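Local coordinates for invasion protein INVA (Salmonella enterica, PDB 2X49) that serves as an inner-membrane export apparatus protein of the Salmonella type III secretion system, involved in invasion of intestinal epithelial cells and seen here as its C-terminal domain, at residues A[182-187]-A[216-221]; A[152-157]-A[196-201]; A[304-309]-A[313-318]; A[167-170]-A[176-179]; A[148-153]-A[172-177]. One frame throughout, in Å; residues are numbered along the deposited sequence.

Contact 1 (A[182-187]-A[216-221]); sequences QRLLSE and EHIRGA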
# COMPACT_ATOMS: atom_id res chain seq x y z
N GLN A 182 10.21 -8.36 -1.64
CA GLN A 182 9.38 -8.21 -0.43
C GLN A 182 9.30 -6.76 0.01
O GLN A 182 8.24 -6.27 0.42
CB GLN A 182 9.87 -9.08 0.75
CG GLN A 182 9.65 -10.51 0.66
CD GLN A 182 10.29 -11.22 1.84
OE1 GLN A 182 11.37 -10.81 2.30
NE2 GLN A 182 9.65 -12.28 2.34
N ARG A 183 10.45 -6.09 -0.07
CA ARG A 183 10.53 -4.70 0.37
C ARG A 183 9.77 -3.77 -0.55
O ARG A 183 9.17 -2.79 -0.11
CB ARG A 183 11.96 -4.28 0.67
CG ARG A 183 12.52 -4.96 1.94
CD ARG A 183 14.03 -4.76 2.14
NE ARG A 183 14.52 -5.47 3.35
CZ ARG A 183 14.31 -5.04 4.58
NH1 ARG A 183 13.71 -3.89 4.78
NH2 ARG A 183 14.73 -5.74 5.63
N LEU A 184 9.71 -4.11 -1.82
CA LEU A 184 8.90 -3.34 -2.82
C LEU A 184 7.40 -3.55 -2.51
O LEU A 184 6.67 -2.60 -2.27
CB LEU A 184 9.22 -3.73 -4.25
CG LEU A 184 10.62 -3.35 -4.69
CD1 LEU A 184 10.86 -4.00 -6.06
CD2 LEU A 184 10.77 -1.82 -4.69
N LEU A 185 7.01 -4.81 -2.39
CA LEU A 185 5.60 -5.16 -2.21
C LEU A 185 5.08 -4.63 -0.92
O LEU A 185 3.93 -4.22 -0.84
CB LEU A 185 5.41 -6.69 -2.27
CG LEU A 185 5.62 -7.34 -3.63
CD1 LEU A 185 5.95 -8.85 -3.55
CD2 LEU A 185 4.38 -7.14 -4.48
N SER A 186 5.93 -4.59 0.12
CA SER A 186 5.47 -4.22 1.47
C SER A 186 5.12 -2.74 1.50
O SER A 186 4.46 -2.28 2.45
CB SER A 186 6.50 -4.53 2.60
OG SER A 186 7.63 -3.70 2.47
N GLU A 187 5.59 -2.04 0.49
CA GLU A 187 5.32 -0.58 0.32
C GLU A 187 4.36 -0.31 -0.86
O GLU A 187 4.25 0.81 -1.41
CB GLU A 187 6.63 0.22 0.19
CG GLU A 187 7.41 0.31 1.53
CD GLU A 187 8.48 1.42 1.52
OE1 GLU A 187 9.70 1.11 1.50
OE2 GLU A 187 8.13 2.63 1.49
N GLU A 216 16.19 1.28 -2.62
CA GLU A 216 15.91 2.66 -2.98
C GLU A 216 16.25 2.92 -4.46
O GLU A 216 15.59 3.70 -5.18
CB GLU A 216 16.64 3.63 -2.03
CG GLU A 216 15.96 4.95 -1.95
CD GLU A 216 14.54 4.92 -1.33
OE1 GLU A 216 14.10 3.89 -0.73
OE2 GLU A 216 13.86 5.96 -1.42
N HIS A 217 17.36 2.33 -4.90
CA HIS A 217 17.76 2.49 -6.28
C HIS A 217 16.78 1.82 -7.24
O HIS A 217 16.48 2.32 -8.34
CB HIS A 217 19.19 2.00 -6.54
CG HIS A 217 20.26 2.82 -5.88
ND1 HIS A 217 20.49 4.14 -6.19
CD2 HIS A 217 21.19 2.50 -4.95
CE1 HIS A 217 21.48 4.61 -5.46
NE2 HIS A 217 21.94 3.63 -4.71
N ILE A 218 16.32 0.66 -6.82
CA ILE A 218 15.35 -0.12 -7.62
C ILE A 218 14.04 0.68 -7.75
O ILE A 218 13.46 0.84 -8.84
CB ILE A 218 15.09 -1.54 -7.08
CG1 ILE A 218 16.40 -2.35 -7.00
CG2 ILE A 218 14.07 -2.25 -7.94
CD1 ILE A 218 17.27 -2.24 -8.21
N ARG A 219 13.63 1.26 -6.64
CA ARG A 219 12.40 2.10 -6.61
C ARG A 219 12.57 3.19 -7.63
O ARG A 219 11.69 3.56 -8.40
CB ARG A 219 12.13 2.71 -5.25
CG ARG A 219 11.58 1.77 -4.23
CD ARG A 219 11.30 2.51 -2.98
NE ARG A 219 10.29 3.57 -3.11
CZ ARG A 219 9.01 3.42 -2.75
NH1 ARG A 219 8.59 2.26 -2.20
NH2 ARG A 219 8.16 4.44 -2.91
N GLY A 220 13.76 3.78 -7.62
CA GLY A 220 14.04 4.86 -8.58
C GLY A 220 13.90 4.43 -10.06
O GLY A 220 13.40 5.15 -10.94
N ALA A 221 14.41 3.25 -10.32
CA ALA A 221 14.38 2.70 -11.67
C ALA A 221 12.94 2.48 -12.10
O ALA A 221 12.58 2.60 -13.27
CB ALA A 221 15.17 1.37 -11.78
O HOH W 1 9.97 -0.13 -1.04
O HOH W 2 5.73 3.12 -1.66
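Leu184 and Glu187 meet Ile218 and Arg219 where two helices of an all-helical part of the InvA C-terminal domain pack together. Leu184 lies in the last part of helix 174-185 and Glu187 in the loop that follows; their partners lie on helix 211-221. Arg183 takes part through its backbone O, which accepts from water 1 and, from above the carbonyl plane, from Ser186 OG. Leu184 supplies the apolar part. Leu184 CD2 lies 3.7 Å from Arg219 CG, and the two side chains run past each other in opposite directions. The other methyl, Leu184 CD1, touches Ile218 CG2 at 4.1 Å, with the side chains crossing at about a right angle.

Glu187, in the loop after helix 174-185, points its CB at the second helix. Glu187 CB sits at the edge of the Arg219 guanidinium, 3.7 Å from Arg219 NH1. The carboxylate forms a long salt bridge, Glu187 OE2 to Arg219 NH1, also 3.7 Å. The oxygen is well out of the guanidinium plane, so charge attraction alone acts here. The stronger partners are outside: Arg299 for Glu187 and Glu320 for Arg219. A bend in the Arg219 chain at chi3 (62°) helps set its guanidinium beside Glu187, and two waters lie in plane at the guanidinium edge. Water 1 accepts from Arg219 NH1 at 3.0 Å and donates weakly to Glu187 OE1. Water 2 accepts from Arg219 NH2 and donates to Glu187 O at 2.8 Å.

Contact 2 (A[152-157]-A[196-201]); sequences HMLDQL and LIMEAL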
# COMPACT_ATOMS: atom_id res chain seq x y z
N HIS A 152 10.63 -19.05 -8.51
CA HIS A 152 9.66 -19.45 -9.55
C HIS A 152 9.59 -18.36 -10.59
O HIS A 152 9.54 -18.60 -11.80
CB HIS A 152 8.27 -19.63 -8.97
CG HIS A 152 7.25 -20.05 -9.99
ND1 HIS A 152 7.06 -21.36 -10.35
CD2 HIS A 152 6.39 -19.32 -10.74
CE1 HIS A 152 6.11 -21.43 -11.26
NE2 HIS A 152 5.69 -20.21 -11.53
N MET A 153 9.56 -17.16 -10.06
CA MET A 153 9.46 -15.98 -10.90
C MET A 153 10.70 -15.85 -11.74
O MET A 153 10.62 -15.48 -12.90
CB MET A 153 9.21 -14.71 -10.09
CG MET A 153 7.91 -14.70 -9.29
SD MET A 153 7.81 -13.30 -8.14
CE MET A 153 7.85 -11.91 -9.22
N LEU A 154 11.84 -16.18 -11.15
CA LEU A 154 13.14 -16.05 -11.85
C LEU A 154 13.22 -17.07 -12.97
O LEU A 154 13.70 -16.80 -14.07
CB LEU A 154 14.35 -16.24 -10.92
CG LEU A 154 14.49 -15.18 -9.82
CD1 LEU A 154 15.62 -15.61 -8.88
CD2 LEU A 154 14.82 -13.84 -10.46
N ASP A 155 12.68 -18.22 -12.66
CA ASP A 155 12.67 -19.35 -13.59
C ASP A 155 11.80 -19.06 -14.80
O ASP A 155 12.18 -19.36 -15.93
CB ASP A 155 12.27 -20.66 -12.91
CG ASP A 155 13.45 -21.29 -12.19
OD1 ASP A 155 14.59 -20.89 -12.50
OD2 ASP A 155 13.27 -22.19 -11.35
N GLN A 156 10.69 -18.40 -14.52
CA GLN A 156 9.74 -18.00 -15.57
C GLN A 156 10.42 -17.00 -16.48
O GLN A 156 10.27 -17.01 -17.69
CB GLN A 156 8.46 -17.39 -14.98
CG GLN A 156 7.54 -18.40 -14.25
CD GLN A 156 6.26 -17.78 -13.68
OE1 GLN A 156 6.39 -16.73 -12.86
NE2 GLN A 156 5.15 -18.24 -13.98
N LEU A 157 11.17 -16.12 -15.84
CA LEU A 157 11.81 -15.00 -16.55
C LEU A 157 12.95 -15.53 -17.40
O LEU A 157 13.26 -15.05 -18.49
CB LEU A 157 12.33 -13.94 -15.57
CG LEU A 157 12.93 -12.69 -16.24
CD1 LEU A 157 11.92 -11.54 -16.26
CD2 LEU A 157 14.24 -12.25 -15.55
N LEU A 196 11.85 -5.38 -15.88
CA LEU A 196 12.43 -4.05 -15.53
C LEU A 196 13.14 -4.05 -14.18
O LEU A 196 14.17 -3.39 -13.96
CB LEU A 196 11.37 -2.96 -15.61
CG LEU A 196 11.00 -2.67 -17.06
CD1 LEU A 196 10.10 -1.41 -17.13
CD2 LEU A 196 12.22 -2.54 -17.99
N ILE A 197 12.63 -4.82 -13.26
CA ILE A 197 13.19 -4.90 -11.97
C ILE A 197 14.57 -5.54 -12.12
O ILE A 197 15.52 -5.12 -11.49
CB ILE A 197 12.33 -5.64 -10.96
CG1 ILE A 197 11.11 -4.77 -10.63
CG2 ILE A 197 13.05 -5.91 -9.67
CD1 ILE A 197 10.05 -5.54 -9.87
N MET A 198 14.60 -6.60 -12.88
CA MET A 198 15.87 -7.35 -13.13
C MET A 198 16.88 -6.50 -13.85
O MET A 198 18.09 -6.56 -13.55
CB MET A 198 15.62 -8.68 -13.81
CG MET A 198 14.87 -9.67 -12.98
SD MET A 198 15.84 -10.25 -11.58
CE MET A 198 14.86 -9.63 -10.24
N GLU A 199 16.43 -5.70 -14.80
CA GLU A 199 17.37 -4.80 -15.50
C GLU A 199 17.99 -3.82 -14.48
O GLU A 199 19.19 -3.50 -14.52
CB GLU A 199 16.71 -4.03 -16.65
CG GLU A 199 16.43 -4.89 -17.83
CD GLU A 199 15.62 -4.17 -18.91
OE1 GLU A 199 15.08 -3.07 -18.61
OE2 GLU A 199 15.52 -4.71 -20.04
N ALA A 200 17.18 -3.39 -13.54
CA ALA A 200 17.66 -2.43 -12.52
C ALA A 200 18.59 -3.09 -11.52
O ALA A 200 19.59 -2.52 -11.10
CB ALA A 200 16.47 -1.71 -11.80
N LEU A 201 18.35 -4.36 -11.27
CA LEU A 201 19.25 -5.12 -10.38
C LEU A 201 20.58 -5.34 -11.08
O LEU A 201 21.64 -5.28 -10.44
CB LEU A 201 18.66 -6.44 -9.95
CG LEU A 201 17.60 -6.33 -8.87
CD1 LEU A 201 16.76 -7.62 -8.78
CD2 LEU A 201 18.28 -6.06 -7.58
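Met198 meets Leu154 and Leu157 in a buried apolar contact between helix 147-158 and helix 194-204. The backbones stay well apart. The nearest CA atoms, those of Leu154 and Met198, are 9.2 Å from each other, and the space between them is bridged by side chains.

Carbon-to-carbon contact comes from Leu157. Leu157 CD2 lies 3.7 Å from Met198 CG. Leu157 CG is turned opposite the backbone N (chi1 -176°), and its CB points at the second helix. Leucine and methionine meet at a slant.

The sulfur contact comes from Leu154. Leu154 CD2 touches Met198 SD at 3.9 Å, and the two side chains cross at about a right angle. The bend in the methionine explains how one chain serves both partners. After CG has met Leu157, the turn at chi2 (-69°) carries SD to Leu154. A second bend, at chi3, sets the direction of the terminal methyl. Dispersion and the removal of these groups from water account for the attraction.

The same side chains also join other helices. Leu154 packs on Leu165 of helix 162-169 and on Val174 and Ile177 of helix 174-185. Met198 touches Leu164, Val168 and Ile177. Ala200 and Leu201 of helix 194-204 also pack on helix 211-221. The contact thus lies inside a bundle of helices.

Contact 3 (A[304-309]-A[313-318]); sequences KMIEGR and LEVLSF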
# COMPACT_ATOMS: atom_id res chain seq x y z
N LYS A 304 9.88 4.68 7.64
CA LYS A 304 10.18 3.85 8.83
C LYS A 304 9.69 4.49 10.10
O LYS A 304 9.18 3.81 11.02
CB LYS A 304 11.68 3.52 8.94
CG LYS A 304 12.05 2.47 10.01
CD LYS A 304 13.47 1.94 9.83
CE LYS A 304 13.66 0.56 10.48
NZ LYS A 304 14.47 0.63 11.74
N MET A 305 9.78 5.81 10.15
CA MET A 305 9.38 6.53 11.34
C MET A 305 7.86 6.49 11.58
O MET A 305 7.41 6.25 12.71
CB MET A 305 9.92 7.96 11.28
CG MET A 305 9.14 8.90 12.07
SD MET A 305 10.30 10.13 12.68
CE MET A 305 11.38 9.02 13.57
N ILE A 306 7.09 6.63 10.53
CA ILE A 306 5.62 6.84 10.68
C ILE A 306 4.80 5.58 10.60
O ILE A 306 3.61 5.58 10.94
CB ILE A 306 5.04 7.83 9.63
CG1 ILE A 306 5.03 7.20 8.24
CG2 ILE A 306 5.72 9.17 9.72
CD1 ILE A 306 4.26 8.01 7.18
N GLU A 307 5.44 4.50 10.20
CA GLU A 307 4.67 3.28 9.80
C GLU A 307 4.06 2.51 10.96
O GLU A 307 3.13 1.75 10.78
CB GLU A 307 5.47 2.32 8.95
CG GLU A 307 6.57 1.64 9.66
CD GLU A 307 7.39 0.74 8.75
OE1 GLU A 307 7.07 0.69 7.56
OE2 GLU A 307 8.35 0.10 9.24
N GLY A 308 4.56 2.80 12.14
CA GLY A 308 4.04 2.22 13.35
C GLY A 308 2.63 2.69 13.64
O GLY A 308 1.72 1.90 13.90
N ARG A 309 2.50 4.01 13.57
CA ARG A 309 1.23 4.68 13.84
C ARG A 309 0.31 4.80 12.67
O ARG A 309 -0.91 4.68 12.83
CB ARG A 309 1.41 6.09 14.42
CG ARG A 309 0.10 6.63 14.96
CD ARG A 309 0.20 7.80 15.98
NE ARG A 309 -1.12 8.22 16.44
CZ ARG A 309 -1.37 9.03 17.46
NH1 ARG A 309 -0.37 9.55 18.15
NH2 ARG A 309 -2.61 9.32 17.80
N LEU A 313 -0.11 4.75 5.23
CA LEU A 313 0.31 6.01 4.53
C LEU A 313 1.65 5.82 3.82
O LEU A 313 2.70 5.86 4.45
CB LEU A 313 0.38 7.19 5.52
CG LEU A 313 0.71 8.57 4.97
CD1 LEU A 313 -0.20 8.95 3.80
CD2 LEU A 313 0.56 9.58 6.12
N GLU A 314 1.60 5.63 2.52
CA GLU A 314 2.87 5.44 1.77
C GLU A 314 3.54 6.81 1.52
O GLU A 314 2.94 7.90 1.60
CB GLU A 314 2.70 4.66 0.51
CG GLU A 314 2.02 3.30 0.68
CD GLU A 314 2.57 2.36 1.75
OE1 GLU A 314 3.77 2.46 2.11
OE2 GLU A 314 1.80 1.48 2.22
N VAL A 315 4.85 6.68 1.35
CA VAL A 315 5.75 7.83 1.21
C VAL A 315 6.50 7.69 -0.11
O VAL A 315 7.21 6.74 -0.32
CB VAL A 315 6.74 7.96 2.40
CG1 VAL A 315 7.51 9.26 2.28
CG2 VAL A 315 6.02 7.82 3.82
N LEU A 316 6.28 8.67 -0.98
CA LEU A 316 6.96 8.77 -2.31
C LEU A 316 7.92 9.93 -2.36
O LEU A 316 7.71 10.96 -1.74
CB LEU A 316 5.94 8.91 -3.46
CG LEU A 316 4.84 7.83 -3.62
CD1 LEU A 316 4.06 7.96 -4.93
CD2 LEU A 316 5.37 6.43 -3.47
N SER A 317 8.99 9.74 -3.15
CA SER A 317 9.89 10.84 -3.39
C SER A 317 9.43 11.69 -4.58
O SER A 317 8.67 11.25 -5.43
CB SER A 317 11.29 10.32 -3.60
OG SER A 317 11.36 9.68 -4.86
N PHE A 318 9.92 12.91 -4.63
CA PHE A 318 9.62 13.83 -5.73
C PHE A 318 9.99 13.22 -7.08
O PHE A 318 9.29 13.38 -8.09
CB PHE A 318 10.29 15.20 -5.54
CG PHE A 318 9.93 15.92 -4.26
CD1 PHE A 318 8.61 16.00 -3.81
CD2 PHE A 318 10.91 16.53 -3.49
CE1 PHE A 318 8.31 16.70 -2.63
CE2 PHE A 318 10.60 17.23 -2.30
CZ PHE A 318 9.30 17.29 -1.87
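Ile306 has the largest buried area of this contact, and it meets both Val315 and Leu313. It lies near the end of helix 299-306. Val315 lies on strand 314-317 and Leu313 in the chain leading into it. The three belong to a beta-alpha-beta unit: strand 291-294, helix 299-306, then strand 314-317, which runs parallel to the first strand. The contact closes the short connection from helix back to sheet.

One methyl of Ile306 does the touching. CG1 occupies the position between the backbone N and the carbonyl carbon (chi1 71°). The chain then extends (chi2 170°), which carries CD1 out to the strand. Ile306 CD1 meets Val315 CG2 at 3.8 Å, and these two side chains approach tip to tip. Ile306 CD1 lies 4.2 Å from Leu313 CD2 and 3.8 Å from Leu313 O, so the methyl rests against the backbone as well as the side chains.

Leu313 points its CB toward the helix. Val315 also directs its CB there. Glu314, between them, points its CB away, as expected for alternating residues of an extended chain. Its carboxylate makes salt bridges with Arg188 and Lys303. Strand 314-317 is the outermost strand of its parallel sheet within this chain, hydrogen-bonded to strand 291-294. Ile306 also touches Leu292 of that strand and Ile276 of helix 266-280. Methyls and one carbonyl oxygen make the direct contact, which implies that dispersion and burial hold Ile306 here, while polar ties of the helix to the strand come from Arg299, bonded to Val315 O, and Lys303.

Contact 4 (A[167-170]-A[176-179]); sequences EVLR and RISE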
# COMPACT_ATOMS: atom_id res chain seq x y z
N GLU A 167 23.13 -12.60 -15.65
CA GLU A 167 23.93 -11.44 -15.19
C GLU A 167 23.55 -11.02 -13.79
O GLU A 167 24.37 -10.68 -12.94
CB GLU A 167 23.79 -10.25 -16.14
CG GLU A 167 24.66 -9.03 -15.79
CD GLU A 167 26.19 -9.29 -15.69
OE1 GLU A 167 26.71 -10.30 -16.22
OE2 GLU A 167 26.87 -8.42 -15.07
N VAL A 168 22.26 -11.01 -13.54
CA VAL A 168 21.74 -10.61 -12.24
C VAL A 168 22.27 -11.52 -11.15
O VAL A 168 22.71 -11.05 -10.09
CB VAL A 168 20.22 -10.54 -12.21
CG1 VAL A 168 19.73 -10.29 -10.78
CG2 VAL A 168 19.78 -9.38 -13.10
N LEU A 169 22.29 -12.80 -11.46
CA LEU A 169 22.58 -13.82 -10.44
C LEU A 169 24.08 -13.83 -10.11
O LEU A 169 24.52 -14.49 -9.14
CB LEU A 169 22.11 -15.20 -10.87
CG LEU A 169 20.63 -15.43 -10.64
CD1 LEU A 169 20.24 -16.83 -11.14
CD2 LEU A 169 20.22 -15.17 -9.18
N ARG A 170 24.85 -13.19 -10.97
CA ARG A 170 26.29 -13.08 -10.76
C ARG A 170 26.59 -12.08 -9.66
O ARG A 170 27.69 -12.06 -9.12
CB ARG A 170 27.01 -12.65 -12.02
CG ARG A 170 27.35 -13.78 -12.90
CD ARG A 170 28.19 -13.30 -14.09
NE ARG A 170 29.59 -13.14 -13.80
CZ ARG A 170 30.30 -12.02 -13.88
NH1 ARG A 170 29.74 -10.87 -14.23
NH2 ARG A 170 31.60 -12.08 -13.63
N ARG A 176 18.75 -12.50 -1.85
CA ARG A 176 18.85 -11.04 -1.94
C ARG A 176 17.77 -10.48 -2.85
O ARG A 176 17.11 -9.51 -2.52
CB ARG A 176 20.27 -10.62 -2.43
CG ARG A 176 20.43 -9.20 -2.71
CD ARG A 176 20.05 -8.28 -1.62
NE ARG A 176 20.60 -8.61 -0.33
CZ ARG A 176 21.72 -8.12 0.17
NH1 ARG A 176 22.45 -7.27 -0.53
NH2 ARG A 176 22.11 -8.50 1.37
N ILE A 177 17.54 -11.18 -3.95
CA ILE A 177 16.47 -10.77 -4.88
C ILE A 177 15.11 -10.81 -4.14
O ILE A 177 14.28 -9.89 -4.25
CB ILE A 177 16.46 -11.58 -6.14
CG1 ILE A 177 17.76 -11.33 -6.95
CG2 ILE A 177 15.18 -11.19 -6.95
CD1 ILE A 177 17.99 -12.41 -8.05
N SER A 178 14.92 -11.85 -3.35
CA SER A 178 13.62 -12.12 -2.67
C SER A 178 13.39 -10.98 -1.69
O SER A 178 12.29 -10.39 -1.59
CB SER A 178 13.59 -13.45 -1.95
OG SER A 178 12.28 -13.77 -1.45
N GLU A 179 14.47 -10.60 -1.02
CA GLU A 179 14.42 -9.47 -0.09
C GLU A 179 14.03 -8.15 -0.73
O GLU A 179 13.19 -7.39 -0.22
CB GLU A 179 15.73 -9.31 0.71
CG GLU A 179 15.90 -10.39 1.68
CD GLU A 179 17.30 -10.49 2.24
OE1 GLU A 179 18.16 -9.65 1.89
OE2 GLU A 179 17.54 -11.44 3.03
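This is a small apolar contact between two consecutive helices joined by a short turn, in which Val168 and Leu169 meet Ile177. Helix 162-169 ends, the chain turns, and helix 174-185 begins. Ile177 points its CB at the first helix and reaches it with its last methyl. Ile177 CD1 lies 3.7 Å from Leu169 CD2 and 3.9 Å from Val168 CG1. The torsions account for this reach. CG1 of Ile177 is anti to the carbonyl carbon (chi1 -65°), and CD1 continues in an extended line (chi2 165°).

The two partners differ in approach. Val168 points its CB toward the second helix, and its side chain meets Ile177 at a slant. The Leu169 side chain crosses that of Ile177 at about a right angle, with CD2 doing the touching. Both helices belong to the helical bundle of the domain. Helix 194-204 packs beside them, with Ala202 touching Val168.

Leu169 is exposed, while Val168 and Ile177 are buried, so the contact runs from the bundle interior to its surface. Arg176 NE gives a weak hydrogen bond to Glu179 OE1 at 3.5 Å, part of a salt bridge, while Arg176 NH1 bonds to Lys209 O.

Contact 5 (A[148-153]-A[172-177]); sequences QETKHM and ATVQRI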
# COMPACT_ATOMS: atom_id res chain seq x y z
N GLN A 148 10.93 -19.25 -2.42
CA GLN A 148 10.36 -20.25 -3.34
C GLN A 148 9.59 -19.54 -4.43
O GLN A 148 9.70 -19.88 -5.59
CB GLN A 148 9.49 -21.33 -2.66
CG GLN A 148 10.27 -22.31 -1.81
CD GLN A 148 11.57 -22.77 -2.43
OE1 GLN A 148 12.64 -22.38 -1.98
NE2 GLN A 148 11.49 -23.66 -3.43
N GLU A 149 8.82 -18.53 -4.03
CA GLU A 149 8.03 -17.74 -4.99
C GLU A 149 8.95 -16.93 -5.90
O GLU A 149 8.77 -16.84 -7.12
CB GLU A 149 7.07 -16.82 -4.27
CG GLU A 149 5.91 -17.51 -3.61
CD GLU A 149 6.27 -18.35 -2.39
OE1 GLU A 149 7.15 -17.94 -1.58
OE2 GLU A 149 5.64 -19.42 -2.24
N THR A 150 9.98 -16.38 -5.30
CA THR A 150 10.97 -15.61 -6.08
C THR A 150 11.66 -16.50 -7.12
O THR A 150 11.85 -16.16 -8.28
CB THR A 150 12.01 -14.97 -5.13
OG1 THR A 150 11.35 -14.08 -4.24
CG2 THR A 150 13.14 -14.26 -5.89
N LYS A 151 12.01 -17.70 -6.69
CA LYS A 151 12.78 -18.60 -7.56
C LYS A 151 11.92 -18.98 -8.77
O LYS A 151 12.40 -19.17 -9.89
CB LYS A 151 13.28 -19.82 -6.78
CG LYS A 151 13.84 -20.94 -7.66
CD LYS A 151 15.20 -20.61 -8.26
CE LYS A 151 15.88 -21.90 -8.74
NZ LYS A 151 16.75 -21.73 -9.94
N HIS A 152 10.63 -19.05 -8.51
CA HIS A 152 9.66 -19.45 -9.55
C HIS A 152 9.59 -18.36 -10.59
O HIS A 152 9.54 -18.60 -11.80
CB HIS A 152 8.27 -19.63 -8.97
CG HIS A 152 7.25 -20.05 -9.99
ND1 HIS A 152 7.06 -21.36 -10.35
CD2 HIS A 152 6.39 -19.32 -10.74
CE1 HIS A 152 6.11 -21.43 -11.26
NE2 HIS A 152 5.69 -20.21 -11.53
N MET A 153 9.56 -17.16 -10.06
CA MET A 153 9.46 -15.98 -10.90
C MET A 153 10.70 -15.85 -11.74
O MET A 153 10.62 -15.48 -12.90
CB MET A 153 9.21 -14.71 -10.09
CG MET A 153 7.91 -14.70 -9.29
SD MET A 153 7.81 -13.30 -8.14
CE MET A 153 7.85 -11.91 -9.22
N ALA A 172 23.81 -10.84 -7.33
CA ALA A 172 22.81 -10.97 -6.25
C ALA A 172 22.34 -12.40 -6.15
O ALA A 172 22.10 -13.04 -7.17
CB ALA A 172 21.61 -10.02 -6.50
N THR A 173 22.24 -12.92 -4.93
CA THR A 173 21.69 -14.25 -4.71
C THR A 173 20.18 -14.22 -4.74
O THR A 173 19.57 -13.15 -4.61
CB THR A 173 22.06 -14.84 -3.35
OG1 THR A 173 21.57 -13.96 -2.34
CG2 THR A 173 23.63 -14.97 -3.21
N VAL A 174 19.61 -15.41 -4.86
CA VAL A 174 18.14 -15.58 -4.87
C VAL A 174 17.53 -14.96 -3.61
O VAL A 174 16.51 -14.27 -3.62
CB VAL A 174 17.70 -17.05 -5.00
CG1 VAL A 174 16.21 -17.14 -4.81
CG2 VAL A 174 18.10 -17.64 -6.36
N GLN A 175 18.23 -15.16 -2.51
CA GLN A 175 17.80 -14.60 -1.22
C GLN A 175 17.74 -13.09 -1.24
O GLN A 175 16.80 -12.45 -0.73
CB GLN A 175 18.73 -15.06 -0.09
CG GLN A 175 18.33 -14.48 1.25
CD GLN A 175 16.96 -14.95 1.72
OE1 GLN A 175 15.93 -14.11 1.53
NE2 GLN A 175 16.83 -16.05 2.26
N ARG A 176 18.75 -12.50 -1.85
CA ARG A 176 18.85 -11.04 -1.94
C ARG A 176 17.77 -10.48 -2.85
O ARG A 176 17.11 -9.51 -2.52
CB ARG A 176 20.27 -10.62 -2.43
CG ARG A 176 20.43 -9.20 -2.71
CD ARG A 176 20.05 -8.28 -1.62
NE ARG A 176 20.60 -8.61 -0.33
CZ ARG A 176 21.72 -8.12 0.17
NH1 ARG A 176 22.45 -7.27 -0.53
NH2 ARG A 176 22.11 -8.50 1.37
N ILE A 177 17.54 -11.18 -3.95
CA ILE A 177 16.47 -10.77 -4.88
C ILE A 177 15.11 -10.81 -4.14
O ILE A 177 14.28 -9.89 -4.25
CB ILE A 177 16.46 -11.58 -6.14
CG1 ILE A 177 17.76 -11.33 -6.95
CG2 ILE A 177 15.18 -11.19 -6.95
CD1 ILE A 177 17.99 -12.41 -8.05
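The N-terminal turn of helix 174-185 packs against helix 147-158 here, with Val174 and Ile177 facing Thr150 and Lys151. The helices come fairly near: the CA atoms of Lys151 and Val174 are 6.7 Å apart.

Thr150 makes the closest approach with its methyl. Thr150 CG2 lies 3.8 Å from Ile177 CG2, and the side chains meet at an angle. Thr150 CG2 also sits 4.1 Å from Val174 O and 4.3 Å from Val174 CG1. CG2 is anti to the backbone N, while OG1 takes the place beside that N (chi1 -61°). This divides the side chain into two roles. The methyl faces the second helix, and OG1 bonds to Gly146 O, four residues earlier. OG1 probably also hydrogen-bonds to Ser178 OG, one residue beyond Ile177, which would add a polar tie to the buried methyl contact.

Val174 is the first residue of its helix and points its CB at the partner. Lys151 comes alongside with the base of its chain, Lys151 CB to Val174 CG1 at 4.4 Å. Its amino group makes a weak, long ion pair with Asp155 on its own helix. Ile147 also touches Val174.

The helix start is fixed by Thr173 at the N-cap. Thr173 OG1 accepts from Arg176 N at 3.2 Å, with an N-H...O angle of 153°. This satisfies an amide of the first turn, where no earlier helical carbonyl is available. An N-cap threonine is a classic helix start, and here it opens the packed first turn of a helix-bundle member.

Contacts 1, 2, 4 and 5 lie in the helical part of the domain, while contact 3 lies in a beta-alpha-beta unit. Contacts 1, 4 and 5 all use helix 174-185, and contacts 2 and 5 share helix 147-158. Ile177 belongs to both contact 4 and contact 5. Contacts 2 and 3 are buried and apolar. Contact 4 is also buried on the whole, though Leu169 is exposed, whereas contact 5 is only partly buried, with Lys151 exposed. Contact 1 is buried too, but differs in adding charges and bridging waters to its apolar pairs. It also touches contact 3: Arg219 NH2 packs on Leu316, which links helices to sheet.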